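Local coordinates for protein DNA gyrase, B subunit, truncated (Myxococcus xanthus, PDB 3CWV) that probably takes part in the ATP-dependent breakage, passage and rejoining of double-stranded DNA as a type II topoisomerase subunit of the GyrB family, at residues A[73-78]-A[113-117]; A[255-259]-A[308-313]. All blocks are in the same frame, centred on the assembly; numbering follows the deposited sequence.

Contact 1: residues A[73-78]-A[113-117]; sequences VTAENL and QVDIW
I116 points from the strand into the start of helix 75-82 and parts its two branches around A75. The contact across the two segments is made of apolar groups and backbone. CG2 of I116 faces the peptide link that opens the helix, lying 3.8 Å from A75 N and close to T74 C, with V73 CG1 at the flank of the same methyl. The other branch runs alongside L78 in the opposite direction, so that I116 CG1 comes within 4.0 Å of L78 CG, while its terminal CD1 reaches A75 CB at 3.9 Å. With chi2 at 101°, I116 holds CD1 off a staggered position and against A75. Two residues earlier on the same face of the strand, V114 sends CG1 anti to its backbone N (chi1 173°), and this methyl meets L78 CD1 at 3.8 Å; L78 thus bridges V114 and I116.

The side-chain hydrogen bonds between residues of these segments stay within one segment or the other. T74 is the N-cap: its OG1 accepts from N77 N at 3.0 Å, tying down the helix end on which I116 rests. D115 turns to the other face of the strand, where its OD2 takes a nearly straight bond from Q113 NE2 (2.9 Å) through the syn lone pair; its OD1 forms a salt bridge with R124 and accepts a hydrogen bond from Q122 NE2.

Strand 109-118 runs between antiparallel strands 121-128 and 151-159 of the large mixed sheet. Helix 75-82 packs on one face of that sheet, where A75 also touches W123 of the first neighbour and V73 and L78 touch V153 of the second.

Contact 2: residues A[255-259]-A[308-313]; sequences SFANA and GPRRQM
The carboxamide of N258 turns its polar edge to G308 and one face to M313. Along that edge two hydrogen bonds pair it with a single residue: G308 N donates to N258 OD1 at 2.9 Å, in the carbonyl plane and on a lone pair, and N258 ND2 donates to G308 O, also at 2.9 Å and only 2° out of the amide plane. The extended backbone of G308 sets both its polar atoms toward N258. Over the face lies M313, whose CG is 3.7 Å from N258 ND2; bends at chi2 and chi3 carry its SD on to A257 CB, 3.9 Å away. R310 CG sits beyond the ND2 end, 4.1 Å from that nitrogen. N258 and A259 have the left-handed backbone angles of a type I' turn, joining strand 252-257 to 260-261. A chi1 of -76° sets N258 CG opposite the carbonyl carbon and carries the amide out of the turn to G308. A leucine here would remove both bonding atoms and would probably leave G308 N and O without these mates and M313 without its flat support. Two planar bonds fix the rotation of the amide and distinguish its oxygen from its nitrogen, joining the hairpin turn to the loop after strand 300-307.

In the fold
The contacts belong to different sheets: contact 1 to the eight-stranded sheet of the N-terminal half, consistent with the GHKL ATPase fold of GyrB relatives, and contact 2 to the five-stranded sheet of the C-terminal half, consistent with the transducer domain of those relatives. The centres of contact 1 and contact 2 are about 26 Å apart. The nearest atoms of contact 1 and contact 2 are about 11 Å apart, so the two do not touch. The loop between helices 75-82 and 102-107 comes close to both: W96 touches V73 of contact 1, while D99 and S100 touch R310 of contact 2. Contact 2 also meets helix 28-47 through Y43, E44 and R47, and so lies where the two halves face each other.

Contact 1: residues A[73-78]-A[113-117]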
# COMPACT_ATOMS: atom_id res chain seq x y z
N VAL A 73 -10.73 16.48 -2.12
CA VAL A 73 -9.50 17.24 -2.38
C VAL A 73 -9.79 18.71 -2.71
O VAL A 73 -10.79 19.04 -3.38
CB VAL A 73 -8.63 16.58 -3.51
CG1 VAL A 73 -9.33 16.68 -4.90
CG2 VAL A 73 -7.21 17.19 -3.52
N THR A 74 -8.94 19.61 -2.23
CA THR A 74 -9.03 21.02 -2.66
C THR A 74 -7.70 21.57 -3.15
O THR A 74 -6.63 21.10 -2.77
CB THR A 74 -9.47 21.93 -1.50
OG1 THR A 74 -8.41 22.00 -0.55
CG2 THR A 74 -10.70 21.37 -0.81
N ALA A 75 -7.77 22.63 -3.95
CA ALA A 75 -6.55 23.28 -4.39
C ALA A 75 -5.77 23.90 -3.23
O ALA A 75 -4.54 23.90 -3.24
CB ALA A 75 -6.86 24.35 -5.46
N GLU A 76 -6.47 24.45 -2.23
CA GLU A 76 -5.78 25.05 -1.09
C GLU A 76 -4.98 24.00 -0.31
O GLU A 76 -3.86 24.27 0.14
CB GLU A 76 -6.76 25.69 -0.11
CG GLU A 76 -6.03 26.68 0.76
CD GLU A 76 -6.63 26.85 2.13
OE1 GLU A 76 -7.87 26.71 2.26
OE2 GLU A 76 -5.84 27.14 3.06
N ASN A 77 -5.60 22.84 -0.13
CA ASN A 77 -4.97 21.61 0.41
C ASN A 77 -3.65 21.31 -0.32
O ASN A 77 -2.61 21.25 0.33
CB ASN A 77 -6.02 20.47 0.34
CG ASN A 77 -5.46 19.03 0.46
OD1 ASN A 77 -4.28 18.78 0.74
ND2 ASN A 77 -6.36 18.06 0.25
N LEU A 78 -3.68 21.23 -1.65
CA LEU A 78 -2.48 20.92 -2.44
C LEU A 78 -1.40 21.98 -2.34
O LEU A 78 -0.23 21.64 -2.18
CB LEU A 78 -2.82 20.65 -3.92
CG LEU A 78 -2.98 19.17 -4.32
CD1 LEU A 78 -1.58 18.43 -4.21
CD2 LEU A 78 -4.00 18.47 -3.44
N GLN A 113 3.90 19.48 -12.22
CA GLN A 113 2.62 20.13 -12.50
C GLN A 113 1.55 19.42 -11.72
O GLN A 113 1.42 18.20 -11.81
CB GLN A 113 2.32 20.07 -14.00
CG GLN A 113 0.93 20.62 -14.34
CD GLN A 113 0.70 20.67 -15.85
OE1 GLN A 113 1.58 21.10 -16.59
NE2 GLN A 113 -0.48 20.22 -16.30
N VAL A 114 0.78 20.17 -10.94
CA VAL A 114 -0.29 19.57 -10.20
C VAL A 114 -1.63 20.17 -10.72
O VAL A 114 -1.75 21.37 -10.80
CB VAL A 114 -0.14 19.88 -8.69
CG1 VAL A 114 -1.34 19.42 -7.88
CG2 VAL A 114 1.14 19.19 -8.14
N ASP A 115 -2.59 19.32 -11.02
CA ASP A 115 -3.92 19.78 -11.46
C ASP A 115 -4.96 19.31 -10.47
O ASP A 115 -4.91 18.18 -10.00
CB ASP A 115 -4.25 19.23 -12.83
CG ASP A 115 -3.40 19.83 -13.93
OD1 ASP A 115 -3.76 20.92 -14.43
OD2 ASP A 115 -2.38 19.20 -14.35
N ILE A 116 -5.90 20.19 -10.12
CA ILE A 116 -6.94 19.83 -9.17
C ILE A 116 -8.26 20.19 -9.86
O ILE A 116 -8.40 21.31 -10.34
CB ILE A 116 -6.83 20.60 -7.81
CG1 ILE A 116 -5.42 20.54 -7.19
CG2 ILE A 116 -7.86 20.08 -6.80
CD1 ILE A 116 -4.60 21.82 -7.44
N TRP A 117 -9.18 19.23 -9.92
CA TRP A 117 -10.49 19.46 -10.53
C TRP A 117 -11.48 19.44 -9.38
O TRP A 117 -11.42 18.55 -8.53
CB TRP A 117 -10.86 18.34 -11.52
CG TRP A 117 -10.11 18.30 -12.84
CD1 TRP A 117 -10.52 18.80 -14.03
CD2 TRP A 117 -8.83 17.68 -13.08
NE1 TRP A 117 -9.57 18.54 -15.01
CE2 TRP A 117 -8.52 17.85 -14.44
CE3 TRP A 117 -7.92 17.01 -12.26
CZ2 TRP A 117 -7.34 17.38 -15.01
CZ3 TRP A 117 -6.74 16.53 -12.82
CH2 TRP A 117 -6.46 16.71 -14.19

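Contact 2: residues A[255-259]-A[308-313]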
# COMPACT_ATOMS: atom_id res chain seq x y z
N SER A 255 3.45 -9.73 4.79
CA SER A 255 2.69 -8.96 5.79
C SER A 255 2.88 -7.47 5.53
O SER A 255 3.92 -7.06 5.00
CB SER A 255 3.10 -9.32 7.21
OG SER A 255 4.48 -9.18 7.39
N PHE A 256 1.86 -6.69 5.88
CA PHE A 256 1.83 -5.26 5.58
C PHE A 256 1.24 -4.50 6.75
O PHE A 256 0.40 -5.03 7.46
CB PHE A 256 0.93 -4.98 4.36
CG PHE A 256 1.38 -5.67 3.10
CD1 PHE A 256 2.19 -5.02 2.19
CD2 PHE A 256 1.02 -7.00 2.87
CE1 PHE A 256 2.62 -5.66 1.03
CE2 PHE A 256 1.46 -7.67 1.74
CZ PHE A 256 2.25 -7.00 0.80
N ALA A 257 1.67 -3.26 6.94
CA ALA A 257 0.97 -2.33 7.84
C ALA A 257 0.77 -1.08 7.02
O ALA A 257 1.74 -0.52 6.47
CB ALA A 257 1.79 -2.05 9.07
N ASN A 258 -0.48 -0.66 6.88
CA ASN A 258 -0.83 0.36 5.89
C ASN A 258 -0.14 0.17 4.53
O ASN A 258 0.45 1.12 3.97
CB ASN A 258 -0.59 1.78 6.42
CG ASN A 258 -1.66 2.22 7.41
OD1 ASN A 258 -2.62 1.50 7.63
ND2 ASN A 258 -1.50 3.39 7.99
N ALA A 259 -0.23 -1.05 4.01
CA ALA A 259 0.18 -1.32 2.62
C ALA A 259 1.67 -1.13 2.37
O ALA A 259 2.10 -1.14 1.21
CB ALA A 259 -0.66 -0.49 1.60
N GLY A 308 -4.72 1.28 9.57
CA GLY A 308 -5.34 2.15 10.56
C GLY A 308 -4.68 3.53 10.50
O GLY A 308 -3.80 3.77 9.66
N PRO A 309 -5.07 4.43 11.42
CA PRO A 309 -4.44 5.76 11.44
C PRO A 309 -2.91 5.61 11.49
O PRO A 309 -2.41 4.76 12.24
CB PRO A 309 -4.98 6.38 12.74
CG PRO A 309 -6.34 5.70 12.93
CD PRO A 309 -6.08 4.27 12.49
N ARG A 310 -2.18 6.41 10.70
CA ARG A 310 -0.69 6.31 10.63
C ARG A 310 -0.04 6.38 12.01
O ARG A 310 0.98 5.70 12.28
CB ARG A 310 -0.08 7.43 9.76
CG ARG A 310 -0.31 7.35 8.24
CD ARG A 310 0.67 8.30 7.50
NE ARG A 310 0.51 8.33 6.03
CZ ARG A 310 -0.32 9.14 5.37
NH1 ARG A 310 -1.10 9.98 6.03
NH2 ARG A 310 -0.38 9.13 4.04
N ARG A 311 -0.59 7.23 12.87
CA ARG A 311 -0.07 7.45 14.23
C ARG A 311 -0.15 6.20 15.10
O ARG A 311 0.66 6.04 16.02
CB ARG A 311 -0.84 8.58 14.92
CG ARG A 311 -2.32 8.26 15.17
CD ARG A 311 -2.96 9.17 16.21
NE ARG A 311 -2.27 9.08 17.51
CZ ARG A 311 -2.39 8.05 18.36
NH1 ARG A 311 -3.16 7.01 18.07
NH2 ARG A 311 -1.72 8.07 19.51
N GLN A 312 -1.13 5.34 14.81
CA GLN A 312 -1.34 4.08 15.54
C GLN A 312 -0.41 2.95 15.11
O GLN A 312 -0.34 1.94 15.79
CB GLN A 312 -2.80 3.62 15.40
CG GLN A 312 -3.81 4.36 16.32
CD GLN A 312 -5.21 3.74 16.30
OE1 GLN A 312 -5.39 2.55 16.56
NE2 GLN A 312 -6.21 4.56 16.02
N MET A 313 0.26 3.09 13.97
CA MET A 313 1.21 2.07 13.48
C MET A 313 2.52 2.21 14.24
O MET A 313 3.20 3.22 14.12
CB MET A 313 1.48 2.25 11.99
CG MET A 313 0.27 2.07 11.02
SD MET A 313 -0.49 0.42 11.05
CE MET A 313 -1.96 0.84 11.99